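Local structure of glycosyl hydrolase family 26 (Bacteroides ovatus, 4ZXO) at residues S180-Q183 / Y184-L187; V125-G129 / E130-K134; E221-P224 / G225-I228; V104-P107 / K108-G111. The protein hydrolyses beta-mannan as a family GH26 beta-mannanase, consistent with a part in galactomannan breakdown by this bacterium. One frame throughout, in Å; residues are numbered along the deposited sequence. Where two conformers were deposited one is given.

Contacts 4, 2, 1 and 3 follow one another in that order along the chain, on the outside of the TIM barrel of this GH26 enzyme. Contact 4 shapes the loop that leaves strand 97-101, and contact 2 joins helix 121-125 to helix 132-147. Contact 1 opens helix 181-197, and contact 3 lies in the loop before strand 231-235. Contact 1 bridges contacts 2 and 3: its centre is about 10 Å from that of contact 3 and about 14 Å from that of contact 2, and it touches both. Contact 2 in turn packs on contact 4, through V125 on P107. Loops and helix starts on one flank of the barrel are in this way packed against one another.

Contact 1. Residues S180-Q183 / Y184-L187; sequences SSEQ and YKTL. With PO4 (phosphate ion), chain C.
T186 folds its hydroxyl back onto the carbonyl of E182 in the first turns of helix 181-197, which a capping box between S180 and Q183 opens. T186 OG1 lies 2.8 Å from E182 O, and the backbone N of T186 also donates to that oxygen; the two donors arrive from opposite faces of the carbonyl plane, so one acceptor is gripped twice. Next to it, K185 runs as an extended chain across the bent side chain of E182. K185 CG passes 3.3 Å from S181 O. K185 NZ ends 3.4 Å from E182 OE2, a weak salt bridge at the surface. The CE of K185 also brushes S181 OG in one of the two conformers of that serine, where OG has the carbonyl of E221 in the neighbouring loop as its polar partner. On the buried side Y184 sends its ring inward to stack with H167, and its hydroxyl bonds to W164 O and W188 NE1. What sets the start of the helix is the cap itself. S180 OG accepts from Q183 N at 3.0 Å, while Q183 OE1 takes the N-H of S180 at 2.9 Å in a nearly straight bond (172°), so each residue satisfies a backbone N of the other. Y184 N then makes the first regular helical bond, to S180 O. With the amide oxygen of Q183 held by the cap, Q183 NE2 donates to O2 of a phosphate ion, probably from the crystallisation liquor, at 2.9 Å.

Contact 2. Residues V125-G129 / E130-K134; sequences VMQGG and ENHVK
H132 reaches back over the turn before its helix, with the edge of its imidazole directed at V125 and a face laid against Q127. H132 ND1 donates to V125 O at 2.9 Å along a fairly straight line (164°). The oxygen lies in the plane of the ring, whereas the donor stands well above the plane of the carbonyl. This bond uses the ring edge, and the CA of Q127 settles over the centre of one face, 3.8 Å from the centroid of the H132 ring, as a CH-pi contact. A first torsion of 178° carries the ring toward the 125-127 backbone. The side chain of Q127 crosses the imidazole obliquely, its amide turned 60° from the ring plane. With an alanine in place of H132, the V125 carbonyl would probably lose its imidazole donor and a gap would open beside the Q127 backbone. Nearby, V125 CG1 meets the CB of N131 at 3.9 Å, while the N131 amide nitrogen turns to S124 OG. The backbone N of H132 donates to G129 O at 3.2 Å; a water also donates to that oxygen and accepts from V133 N. A type II turn from M126 to G129, closed by G129 N on M126 O, thus runs straight into a type I turn from G129 to H132, the paired turns by which the chain enters helix 132-147 of the barrel.

Contact 3. Residues E221-P224 / G225-I228; sequences ERYP and GDDI
Y223 lies along the backbone of G225 and ends on the carboxylate of D226. From CB the ring runs forward along the chain, turned that way by a fully extended chi1 of -178°. Y223 CG is 3.9 Å from G225 N. That nitrogen sits over one ring face, toward the rim, and G225 N is 3.5 Å from Y223 CD2. Y223 CE2 is 3.3 Å from D226 OD1 and also passes G225 C; CZ lies beside the same oxygen. At the tip, Y223 OH donates to D226 OD1 at 2.7 Å; the oxygen lies at the ring edge and uses its anti lone pair, with the carboxylate plane turned 69° from the ring. H262 ND1 bonds to the same oxygen, so the phenol and an imidazole share one acceptor. This segment belongs to the loop leading to strand 231-235 of the TIM barrel, and the Y223 ring meets Y207 of strand 203-207 edge-to-face. G225 takes backbone angles (phi 121°) at which a side chain would collide with P224 O, and its own carbonyl accepts from I228 N. Beyond it, a water donates both to P224 O and to D227 OD1, while I228 CD1 rests 4.1 Å from P224 CB.

Contact 4. Residues V104-P107 / K108-G111; sequences VRNP and KTGG
R105 lays one face of its guanidinium over the peptide carbonyl of G111, with G111 O 3.5 Å from R105 CZ. Bends at chi2 and chi3 (-69° and -65°) curl the chain back over the turn, which lets R105 NH2 donate to G110 O at 2.8 Å. A water accepts from NE and donates to the same G110 oxygen, giving the arginine a second tie to that carbonyl. The backbone N of N106 donates to G111 O at 2.8 Å. The buried side chain of N106 points into the turn, where OD1 accepts two backbone N-H groups. K108 N reaches N106 OD1 in the carbonyl plane at 3.0 Å. T109 N, 2.9 Å from N106 OD1, comes from well above that plane. The amide nitrogen makes a weak hydrogen bond to D115 O. Replacing N106 by an alanine would probably leave the N-H groups of K108 and T109 without their shared acceptor and free this turn to shift. The T109 side chain crosses N106 at about a right angle, bringing T109 OG1 to 3.0 Å from N106 CG as a close contact, not a bond; T109 OG1 is instead hydrogen-bonded to D115 OD2 and accepts from G111 N at 2.9 Å. G110 N closes onto N106 O. N106 forms an Asx turn and T109 an ST turn, one after the other in the loop that follows strand 97-101.

Contact 1. Residues S180-Q183 / Y184-L187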
ATOM      1  N   SER A 180      19.655  -4.235  12.070  1.00 11.20           N
ATOM      2  CA  SER A 180      20.142  -5.422  11.342  1.00 11.38           C
ATOM      3  C   SER A 180      19.008  -6.117  10.618  1.00 10.82           C
ATOM      4  O   SER A 180      17.815  -5.852  10.884  1.00 11.16           O
ATOM      5  CB  SER A 180      20.791  -6.406  12.313  1.00 12.07           C
ATOM      6  OG  SER A 180      19.813  -7.022  13.148  1.00 12.63           O
ATOM      7  N   SER A 181      19.384  -7.026   9.736  0.50 11.24           N
ATOM      8  CA  SER A 181      18.404  -7.830   9.022  0.50 11.63           C
ATOM      9  C   SER A 181      17.530  -8.637   9.988  0.50 12.21           C
ATOM     10  O   SER A 181      16.326  -8.735   9.794  0.50 12.48           O
ATOM     11  CB  SER A 181      19.114  -8.758   8.043  0.50 13.05           C
ATOM     12  OG  SER A 181      18.183  -9.566   7.372  0.50 13.33           O
ATOM     13  N   GLU A 182      18.124  -9.215  11.025  1.00 13.80           N
ATOM     14  CA  GLU A 182      17.377 -10.009  11.976  1.00 15.02           C
ATOM     15  C   GLU A 182      16.473  -9.156  12.838  1.00 13.80           C
ATOM     16  O   GLU A 182      15.345  -9.577  13.140  1.00 14.71           O
ATOM     17  CB  GLU A 182      18.328 -10.832  12.863  1.00 18.34           C
ATOM     18  CG  GLU A 182      18.833 -12.054  12.088  1.00 24.53           C
ATOM     19  CD  GLU A 182      17.710 -12.898  11.364  1.00 29.38           C
ATOM     20  OE1 GLU A 182      16.689 -13.284  12.001  1.00 30.67           O
ATOM     21  OE2 GLU A 182      17.861 -13.165  10.128  1.00 31.50           O
ATOM     22  N   GLN A 183      16.959  -7.984  13.251  1.00 11.77           N
ATOM     23  CA  GLN A 183      16.109  -7.069  13.988  1.00 10.78           C
ATOM     24  C   GLN A 183      14.881  -6.655  13.159  1.00 11.42           C
ATOM     25  O   GLN A 183      13.734  -6.623  13.652  1.00 12.20           O
ATOM     26  CB  GLN A 183      16.894  -5.822  14.392  1.00 11.39           C
ATOM     27  CG  GLN A 183      17.845  -6.114  15.568  1.00 13.08           C
ATOM     28  CD  GLN A 183      18.804  -4.964  15.842  1.00 15.05           C
ATOM     29  OE1 GLN A 183      19.157  -4.176  14.945  1.00 16.96           O
ATOM     30  NE2 GLN A 183      19.206  -4.846  17.087  1.00 15.80           N
ATOM     31  N   TYR A 184      15.123  -6.304  11.887  1.00  9.63           N
ATOM     32  CA  TYR A 184      14.025  -5.910  11.007  1.00  8.80           C
ATOM     33  C   TYR A 184      13.000  -7.066  10.853  1.00  8.95           C
ATOM     34  O   TYR A 184      11.766  -6.851  10.895  1.00  9.50           O
ATOM     35  CB  TYR A 184      14.578  -5.488   9.639  1.00  8.45           C
ATOM     36  CG  TYR A 184      13.478  -5.095   8.691  1.00  6.90           C
ATOM     37  CD1 TYR A 184      12.881  -3.815   8.718  1.00  6.79           C
ATOM     38  CD2 TYR A 184      12.992  -6.038   7.764  1.00  6.81           C
ATOM     39  CE1 TYR A 184      11.814  -3.482   7.833  1.00  6.61           C
ATOM     40  CE2 TYR A 184      11.948  -5.703   6.912  1.00  6.21           C
ATOM     41  CZ  TYR A 184      11.396  -4.419   6.944  1.00  7.85           C
ATOM     42  OH  TYR A 184      10.356  -4.174   6.091  1.00  8.94           O
ATOM     43  N   LYS A 185      13.507  -8.288  10.632  1.00 10.36           N
ATOM     44  CA  LYS A 185      12.580  -9.426  10.504  1.00 10.80           C
ATOM     45  C   LYS A 185      11.806  -9.598  11.782  1.00 11.97           C
ATOM     46  O   LYS A 185      10.659 -10.002  11.727  1.00 12.17           O
ATOM     47  CB  LYS A 185      13.311 -10.737  10.167  1.00 12.18           C
ATOM     48  CG  LYS A 185      13.934 -10.720   8.768  1.00 13.82           C
ATOM     49  CD  LYS A 185      14.755 -11.962   8.515  1.00 15.84           C
ATOM     50  CE  LYS A 185      15.515 -11.795   7.251  1.00 17.58           C
ATOM     51  NZ  LYS A 185      16.445 -13.006   7.061  1.00 19.59           N
ATOM     52  N   THR A 186      12.422  -9.308  12.942  1.00 13.52           N
ATOM     53  CA  THR A 186      11.700  -9.419  14.215  1.00 14.14           C
ATOM     54  C   THR A 186      10.560  -8.406  14.307  1.00 14.07           C
ATOM     55  O   THR A 186       9.509  -8.739  14.873  1.00 14.20           O
ATOM     56  CB  THR A 186      12.653  -9.241  15.393  1.00 15.65           C
ATOM     57  OG1 THR A 186      13.668 -10.238  15.282  1.00 17.89           O
ATOM     58  CG2 THR A 186      11.929  -9.411  16.736  1.00 16.03           C
ATOM     59  N   LEU A 187      10.720  -7.214  13.722  1.00 13.02           N
ATOM     60  CA  LEU A 187       9.583  -6.270  13.672  1.00 14.09           C
ATOM     61  C   LEU A 187       8.386  -6.914  13.016  1.00 11.52           C
ATOM     62  O   LEU A 187       7.269  -6.808  13.479  1.00 12.06           O
ATOM     63  CB  LEU A 187       9.883  -5.011  12.874  1.00 16.35           C
ATOM     64  CG  LEU A 187      10.716  -3.948  13.564  1.00 17.03           C
ATOM     65  CD1 LEU A 187      10.989  -2.826  12.582  1.00 16.29           C
ATOM     66  CD2 LEU A 187      10.013  -3.485  14.828  1.00 17.05           C
TER
HETATM   67  P   PO4 C 402      22.027  -1.762  17.677  0.50 14.75           P
HETATM   68  O1  PO4 C 402      22.851  -1.830  16.431  0.50 15.47           O
HETATM   69  O2  PO4 C 402      21.398  -3.091  17.921  0.50 15.45           O
HETATM   70  O3  PO4 C 402      22.983  -1.460  18.881  0.50 17.13           O
HETATM   71  O4  PO4 C 402      21.063  -0.632  17.454  0.50 14.60           O

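Contact 2. Residues V125-G129 / E130-K134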
ATOM      1  N   VAL A 125      12.993  -1.835  20.690  1.00 13.22           N
ATOM      2  CA  VAL A 125      11.682  -2.486  20.751  1.00 12.85           C
ATOM      3  C   VAL A 125      11.753  -4.004  20.651  1.00 14.21           C
ATOM      4  O   VAL A 125      10.718  -4.671  20.622  1.00 14.44           O
ATOM      5  CB  VAL A 125      10.681  -1.973  19.653  1.00 11.65           C
ATOM      6  CG1 VAL A 125      10.463  -0.480  19.792  1.00 12.66           C
ATOM      7  CG2 VAL A 125      11.114  -2.427  18.216  1.00 11.47           C
ATOM      8  N   MET A 126      12.958  -4.542  20.565  1.00 14.61           N
ATOM      9  CA  MET A 126      13.144  -6.000  20.666  1.00 15.35           C
ATOM     10  C   MET A 126      12.797  -6.480  22.062  1.00 17.64           C
ATOM     11  O   MET A 126      12.812  -5.682  22.999  1.00 17.52           O
ATOM     12  CB  MET A 126      14.577  -6.382  20.321  1.00 15.20           C
ATOM     13  CG  MET A 126      15.056  -5.894  18.946  1.00 16.15           C
ATOM     14  SD  MET A 126      14.339  -6.772  17.521  1.00 16.36           S
ATOM     15  CE  MET A 126      12.871  -5.720  17.156  1.00 15.40           C
ATOM     16  N   GLN A 127      12.574  -7.782  22.200  1.00 19.87           N
ATOM     17  CA  GLN A 127      12.338  -8.370  23.510  1.00 23.02           C
ATOM     18  C   GLN A 127      13.430  -7.921  24.479  1.00 22.60           C
ATOM     19  O   GLN A 127      14.615  -7.956  24.142  1.00 23.45           O
ATOM     20  CB  GLN A 127      12.300  -9.907  23.401  1.00 27.03           C
ATOM     21  CG  GLN A 127      12.249 -10.624  24.731  1.00 31.40           C
ATOM     22  CD  GLN A 127      10.905 -10.537  25.403  1.00 35.44           C
ATOM     23  OE1 GLN A 127       9.859 -10.655  24.750  1.00 36.84           O
ATOM     24  NE2 GLN A 127      10.918 -10.395  26.739  1.00 37.57           N
ATOM     25  N   GLY A 128      13.051  -7.500  25.680  1.00 22.03           N
ATOM     26  CA  GLY A 128      14.059  -7.008  26.596  1.00 23.09           C
ATOM     27  C   GLY A 128      14.410  -5.532  26.456  1.00 23.66           C
ATOM     28  O   GLY A 128      15.060  -4.953  27.328  1.00 25.42           O
ATOM     29  N   GLY A 129      13.950  -4.884  25.396  1.00 22.57           N
ATOM     30  CA  GLY A 129      14.283  -3.485  25.192  1.00 21.36           C
ATOM     31  C   GLY A 129      13.310  -2.608  25.931  1.00 21.64           C
ATOM     32  O   GLY A 129      12.189  -3.035  26.233  1.00 21.66           O
ATOM     33  N   GLU A 130      13.704  -1.369  26.185  1.00 21.25           N
ATOM     34  CA  GLU A 130      12.908  -0.475  27.035  1.00 21.89           C
ATOM     35  C   GLU A 130      11.588  -0.105  26.397  1.00 18.06           C
ATOM     36  O   GLU A 130      10.646   0.308  27.088  1.00 18.53           O
ATOM     37  CB  GLU A 130      13.698   0.789  27.352  1.00 26.52           C
ATOM     38  CG  GLU A 130      14.088   1.455  26.105  1.00 32.02           C
ATOM     39  CD  GLU A 130      15.028   2.607  26.283  1.00 35.91           C
ATOM     40  OE1 GLU A 130      14.843   3.373  27.272  1.00 36.60           O
ATOM     41  OE2 GLU A 130      15.924   2.742  25.396  1.00 37.13           O
ATOM     42  N   ASN A 131      11.505  -0.239  25.072  1.00 16.06           N
ATOM     43  CA  ASN A 131      10.268   0.142  24.385  1.00 14.19           C
ATOM     44  C   ASN A 131       9.516  -1.018  23.764  1.00 13.41           C
ATOM     45  O   ASN A 131       8.610  -0.827  22.955  1.00 14.31           O
ATOM     46  CB  ASN A 131      10.561   1.184  23.300  1.00 14.52           C
ATOM     47  CG  ASN A 131      11.135   2.459  23.883  1.00 15.79           C
ATOM     48  OD1 ASN A 131      10.583   3.013  24.829  1.00 18.39           O
ATOM     49  ND2 ASN A 131      12.266   2.893  23.370  1.00 15.30           N
ATOM     50  N   HIS A 132       9.838  -2.221  24.209  1.00 13.71           N
ATOM     51  CA  HIS A 132       9.191  -3.423  23.663  1.00 13.31           C
ATOM     52  C   HIS A 132       7.688  -3.479  24.012  1.00 13.68           C
ATOM     53  O   HIS A 132       6.860  -3.702  23.141  1.00 13.29           O
ATOM     54  CB  HIS A 132       9.889  -4.662  24.187  1.00 13.99           C
ATOM     55  CG  HIS A 132       9.285  -5.948  23.744  1.00 15.67           C
ATOM     56  ND1 HIS A 132       9.392  -6.417  22.455  1.00 16.47           N
ATOM     57  CD2 HIS A 132       8.615  -6.897  24.438  1.00 16.61           C
ATOM     58  CE1 HIS A 132       8.787  -7.589  22.362  1.00 17.46           C
ATOM     59  NE2 HIS A 132       8.287  -7.892  23.546  1.00 18.48           N
ATOM     60  N   VAL A 133       7.332  -3.309  25.283  1.00 14.52           N
ATOM     61  CA  VAL A 133       5.915  -3.417  25.645  1.00 15.36           C
ATOM     62  C   VAL A 133       5.092  -2.353  24.914  1.00 15.07           C
ATOM     63  O   VAL A 133       3.974  -2.640  24.424  1.00 15.38           O
ATOM     64  CB  VAL A 133       5.739  -3.337  27.204  1.00 17.44           C
ATOM     65  CG1 VAL A 133       4.246  -3.298  27.612  1.00 18.71           C
ATOM     66  CG2 VAL A 133       6.398  -4.579  27.807  1.00 18.00           C
ATOM     67  N   LYS A 134       5.631  -1.142  24.843  1.00 14.98           N
ATOM     68  CA  LYS A 134       4.957  -0.043  24.145  1.00 14.57           C
ATOM     69  C   LYS A 134       4.791  -0.391  22.666  1.00 13.07           C
ATOM     70  O   LYS A 134       3.748  -0.137  22.107  1.00 12.79           O
ATOM     71  CB  LYS A 134       5.734   1.230  24.276  1.00 14.81           C
ATOM     72  CG  LYS A 134       4.995   2.401  23.715  1.00 14.27           C
ATOM     73  CD  LYS A 134       5.624   3.746  24.030  1.00 14.61           C
ATOM     74  CE  LYS A 134       6.988   3.892  23.391  1.00 15.85           C
ATOM     75  NZ  LYS A 134       7.527   5.245  23.665  1.00 18.51           N
TER
HETATM   76  O   HOH W   1       9.424  -2.761  27.339  1.00 21.25           O

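Contact 3. Residues E221-P224 / G225-I228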
ATOM      1  N   GLU A 221      16.799  -9.919   1.167  1.00 10.79           N
ATOM      2  CA  GLU A 221      17.745 -10.029   2.288  1.00 12.28           C
ATOM      3  C   GLU A 221      17.049  -9.840   3.645  1.00 11.79           C
ATOM      4  O   GLU A 221      17.400 -10.493   4.619  1.00 14.13           O
ATOM      5  CB  GLU A 221      18.850  -8.974   2.136  1.00 15.58           C
ATOM      6  CG  GLU A 221      19.963  -9.132   3.150  1.00 21.49           C
ATOM      7  CD  GLU A 221      20.401  -7.879   3.890  1.00 27.79           C
ATOM      8  OE1 GLU A 221      19.735  -6.806   3.951  1.00 30.69           O
ATOM      9  OE2 GLU A 221      21.500  -7.978   4.427  1.00 29.70           O
ATOM     10  N   ARG A 222      16.062  -8.937   3.690  1.00  9.30           N
ATOM     11  CA  ARG A 222      15.362  -8.676   4.951  1.00 10.27           C
ATOM     12  C   ARG A 222      13.913  -9.208   4.961  1.00  9.92           C
ATOM     13  O   ARG A 222      13.025  -8.698   5.720  1.00  9.87           O
ATOM     14  CB  ARG A 222      15.383  -7.164   5.245  1.00 10.57           C
ATOM     15  CG  ARG A 222      16.779  -6.701   5.532  1.00 12.50           C
ATOM     16  CD  ARG A 222      16.912  -5.270   6.020  1.00 10.98           C
ATOM     17  NE  ARG A 222      18.326  -5.130   6.402  1.00 12.11           N
ATOM     18  CZ  ARG A 222      18.773  -4.335   7.370  1.00 11.18           C
ATOM     19  NH1 ARG A 222      17.917  -3.557   8.058  1.00 10.44           N
ATOM     20  NH2 ARG A 222      20.089  -4.334   7.669  1.00 12.44           N
ATOM     21  N   TYR A 223      13.668 -10.196   4.121  1.00  9.46           N
ATOM     22  CA  TYR A 223      12.340 -10.780   3.989  1.00  9.38           C
ATOM     23  C   TYR A 223      12.033 -11.687   5.177  1.00 10.11           C
ATOM     24  O   TYR A 223      12.809 -12.621   5.449  1.00 10.52           O
ATOM     25  CB  TYR A 223      12.305 -11.590   2.689  1.00 10.59           C
ATOM     26  CG  TYR A 223      11.002 -12.235   2.335  1.00  9.94           C
ATOM     27  CD1 TYR A 223       9.903 -11.509   1.920  1.00 10.48           C
ATOM     28  CD2 TYR A 223      10.900 -13.615   2.307  1.00 10.71           C
ATOM     29  CE1 TYR A 223       8.742 -12.110   1.597  1.00 11.08           C
ATOM     30  CE2 TYR A 223       9.724 -14.254   1.917  1.00 11.16           C
ATOM     31  CZ  TYR A 223       8.649 -13.492   1.561  1.00 11.71           C
ATOM     32  OH  TYR A 223       7.499 -14.159   1.173  1.00 14.16           O
ATOM     33  N   PRO A 224      10.884 -11.441   5.859  1.00 10.28           N
ATOM     34  CA  PRO A 224      10.612 -12.189   7.093  1.00 10.73           C
ATOM     35  C   PRO A 224      10.002 -13.577   6.840  1.00 12.05           C
ATOM     36  O   PRO A 224       9.810 -14.331   7.784  1.00 16.23           O
ATOM     37  CB  PRO A 224       9.631 -11.278   7.842  1.00 10.37           C
ATOM     38  CG  PRO A 224       8.843 -10.592   6.676  1.00  9.22           C
ATOM     39  CD  PRO A 224       9.931 -10.319   5.644  1.00  9.51           C
ATOM     40  N   GLY A 225       9.708 -13.927   5.600  1.00 11.00           N
ATOM     41  CA  GLY A 225       9.302 -15.288   5.319  1.00 11.05           C
ATOM     42  C   GLY A 225       7.930 -15.464   4.681  1.00 11.70           C
ATOM     43  O   GLY A 225       7.026 -14.617   4.810  1.00 11.95           O
ATOM     44  N   ASP A 226       7.805 -16.579   3.970  1.00 11.75           N
ATOM     45  CA  ASP A 226       6.591 -16.887   3.228  1.00 13.31           C
ATOM     46  C   ASP A 226       5.380 -17.085   4.106  1.00 14.14           C
ATOM     47  O   ASP A 226       4.224 -16.998   3.632  1.00 15.03           O
ATOM     48  CB  ASP A 226       6.802 -18.141   2.383  1.00 14.92           C
ATOM     49  CG  ASP A 226       7.737 -17.906   1.239  1.00 17.12           C
ATOM     50  OD1 ASP A 226       7.910 -16.764   0.778  1.00 16.96           O
ATOM     51  OD2 ASP A 226       8.269 -18.899   0.734  1.00 19.26           O
ATOM     52  N   ASP A 227       5.622 -17.430   5.361  1.00 14.57           N
ATOM     53  CA  ASP A 227       4.530 -17.653   6.306  1.00 15.82           C
ATOM     54  C   ASP A 227       3.973 -16.328   6.897  1.00 14.72           C
ATOM     55  O   ASP A 227       2.969 -16.321   7.634  1.00 16.77           O
ATOM     56  CB  ASP A 227       5.032 -18.556   7.443  1.00 19.49           C
ATOM     57  CG  ASP A 227       6.215 -17.947   8.204  1.00 24.18           C
ATOM     58  OD1 ASP A 227       7.093 -17.270   7.600  1.00 25.57           O
ATOM     59  OD2 ASP A 227       6.266 -18.167   9.429  1.00 28.11           O
ATOM     60  N   ILE A 228       4.643 -15.216   6.595  1.00 12.88           N
ATOM     61  CA  ILE A 228       4.220 -13.906   7.092  1.00 12.96           C
ATOM     62  C   ILE A 228       3.709 -13.044   5.942  1.00 10.89           C
ATOM     63  O   ILE A 228       2.658 -12.407   6.055  1.00 11.63           O
ATOM     64  CB  ILE A 228       5.403 -13.205   7.833  1.00 14.00           C
ATOM     65  CG1 ILE A 228       5.676 -13.962   9.145  1.00 17.03           C
ATOM     66  CG2 ILE A 228       5.092 -11.750   8.113  1.00 15.96           C
ATOM     67  CD1 ILE A 228       6.913 -13.512   9.859  1.00 19.37           C
TER
HETATM   68  O   HOH W   2       9.169 -16.281   9.358  1.00 42.19           O

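Contact 4. Residues V104-P107 / K108-G111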
ATOM      1  N   VAL A 104       4.448   5.065  11.257  1.00  6.23           N
ATOM      2  CA  VAL A 104       4.401   5.033  12.716  1.00  6.56           C
ATOM      3  C   VAL A 104       5.475   5.934  13.321  1.00  6.07           C
ATOM      4  O   VAL A 104       6.601   6.074  12.786  1.00  7.29           O
ATOM      5  CB  VAL A 104       4.567   3.562  13.189  1.00  7.27           C
ATOM      6  CG1 VAL A 104       5.830   2.888  12.582  1.00  7.93           C
ATOM      7  CG2 VAL A 104       4.504   3.351  14.701  1.00  6.92           C
ATOM      8  N   ARG A 105       5.099   6.552  14.440  1.00  6.66           N
ATOM      9  CA  ARG A 105       6.007   7.403  15.181  1.00  7.48           C
ATOM     10  C   ARG A 105       7.239   6.618  15.664  1.00  8.26           C
ATOM     11  O   ARG A 105       7.259   5.365  15.713  1.00  8.69           O
ATOM     12  CB  ARG A 105       5.277   7.999  16.405  1.00  8.57           C
ATOM     13  CG  ARG A 105       4.046   8.828  16.105  1.00 11.08           C
ATOM     14  CD  ARG A 105       4.305  10.155  15.412  1.00 12.20           C
ATOM     15  NE  ARG A 105       5.082  11.071  16.276  1.00 12.42           N
ATOM     16  CZ  ARG A 105       5.365  12.323  15.959  1.00 14.08           C
ATOM     17  NH1 ARG A 105       4.904  12.847  14.854  1.00 15.33           N
ATOM     18  NH2 ARG A 105       6.094  13.076  16.783  1.00 14.67           N
ATOM     19  N   ASN A 106       8.251   7.383  16.053  1.00  7.70           N
ATOM     20  CA  ASN A 106       9.497   6.821  16.566  1.00  8.21           C
ATOM     21  C   ASN A 106       9.302   6.542  18.057  1.00  9.01           C
ATOM     22  O   ASN A 106       9.159   7.507  18.839  1.00 10.14           O
ATOM     23  CB  ASN A 106      10.612   7.831  16.322  1.00  8.63           C
ATOM     24  CG  ASN A 106      11.980   7.325  16.708  1.00  9.35           C
ATOM     25  OD1 ASN A 106      12.150   6.711  17.738  1.00 10.19           O
ATOM     26  ND2 ASN A 106      12.961   7.579  15.867  1.00  9.95           N
ATOM     27  N   PRO A 107       9.309   5.258  18.463  1.00  9.76           N
ATOM     28  CA  PRO A 107       8.975   4.949  19.873  1.00 10.69           C
ATOM     29  C   PRO A 107      10.090   5.286  20.868  1.00 13.04           C
ATOM     30  O   PRO A 107       9.828   5.315  22.078  1.00 14.84           O
ATOM     31  CB  PRO A 107       8.707   3.436  19.858  1.00 11.44           C
ATOM     32  CG  PRO A 107       9.529   2.906  18.670  1.00 11.12           C
ATOM     33  CD  PRO A 107       9.457   4.056  17.617  1.00 10.29           C
ATOM     34  N   LYS A 108      11.286   5.598  20.378  1.00 12.70           N
ATOM     35  CA  LYS A 108      12.370   5.924  21.292  1.00 13.27           C
ATOM     36  C   LYS A 108      12.538   7.445  21.422  1.00 13.78           C
ATOM     37  O   LYS A 108      12.683   7.980  22.537  1.00 16.28           O
ATOM     38  CB  LYS A 108      13.681   5.279  20.814  1.00 13.98           C
ATOM     39  CG  LYS A 108      14.871   5.515  21.755  1.00 16.26           C
ATOM     40  CD  LYS A 108      16.012   4.618  21.219  1.00 19.48           C
ATOM     41  CE  LYS A 108      17.120   4.377  22.191  1.00 21.58           C
ATOM     42  NZ  LYS A 108      17.884   5.584  22.463  1.00 21.10           N
ATOM     43  N   THR A 109      12.515   8.144  20.282  1.00 12.13           N
ATOM     44  CA  THR A 109      12.758   9.593  20.308  1.00 14.36           C
ATOM     45  C   THR A 109      11.521  10.430  20.488  1.00 15.22           C
ATOM     46  O   THR A 109      11.630  11.593  20.848  1.00 18.04           O
ATOM     47  CB  THR A 109      13.427  10.084  19.024  1.00 14.09           C
ATOM     48  OG1 THR A 109      12.490  10.027  17.956  1.00 12.41           O
ATOM     49  CG2 THR A 109      14.637   9.216  18.680  1.00 15.03           C
ATOM     50  N   GLY A 110      10.358   9.848  20.210  1.00 14.30           N
ATOM     51  CA  GLY A 110       9.080  10.569  20.203  1.00 13.30           C
ATOM     52  C   GLY A 110       8.888  11.352  18.906  1.00 13.18           C
ATOM     53  O   GLY A 110       7.875  12.050  18.748  1.00 15.20           O
ATOM     54  N   GLY A 111       9.838  11.252  17.975  1.00 12.23           N
ATOM     55  CA  GLY A 111       9.699  11.889  16.656  1.00 10.60           C
ATOM     56  C   GLY A 111       8.822  11.136  15.687  1.00 10.58           C
ATOM     57  O   GLY A 111       8.148  10.156  16.067  1.00 11.22           O
TER
HETATM   58  O   HOH W   3       5.391  10.476  19.348  1.00 22.42           O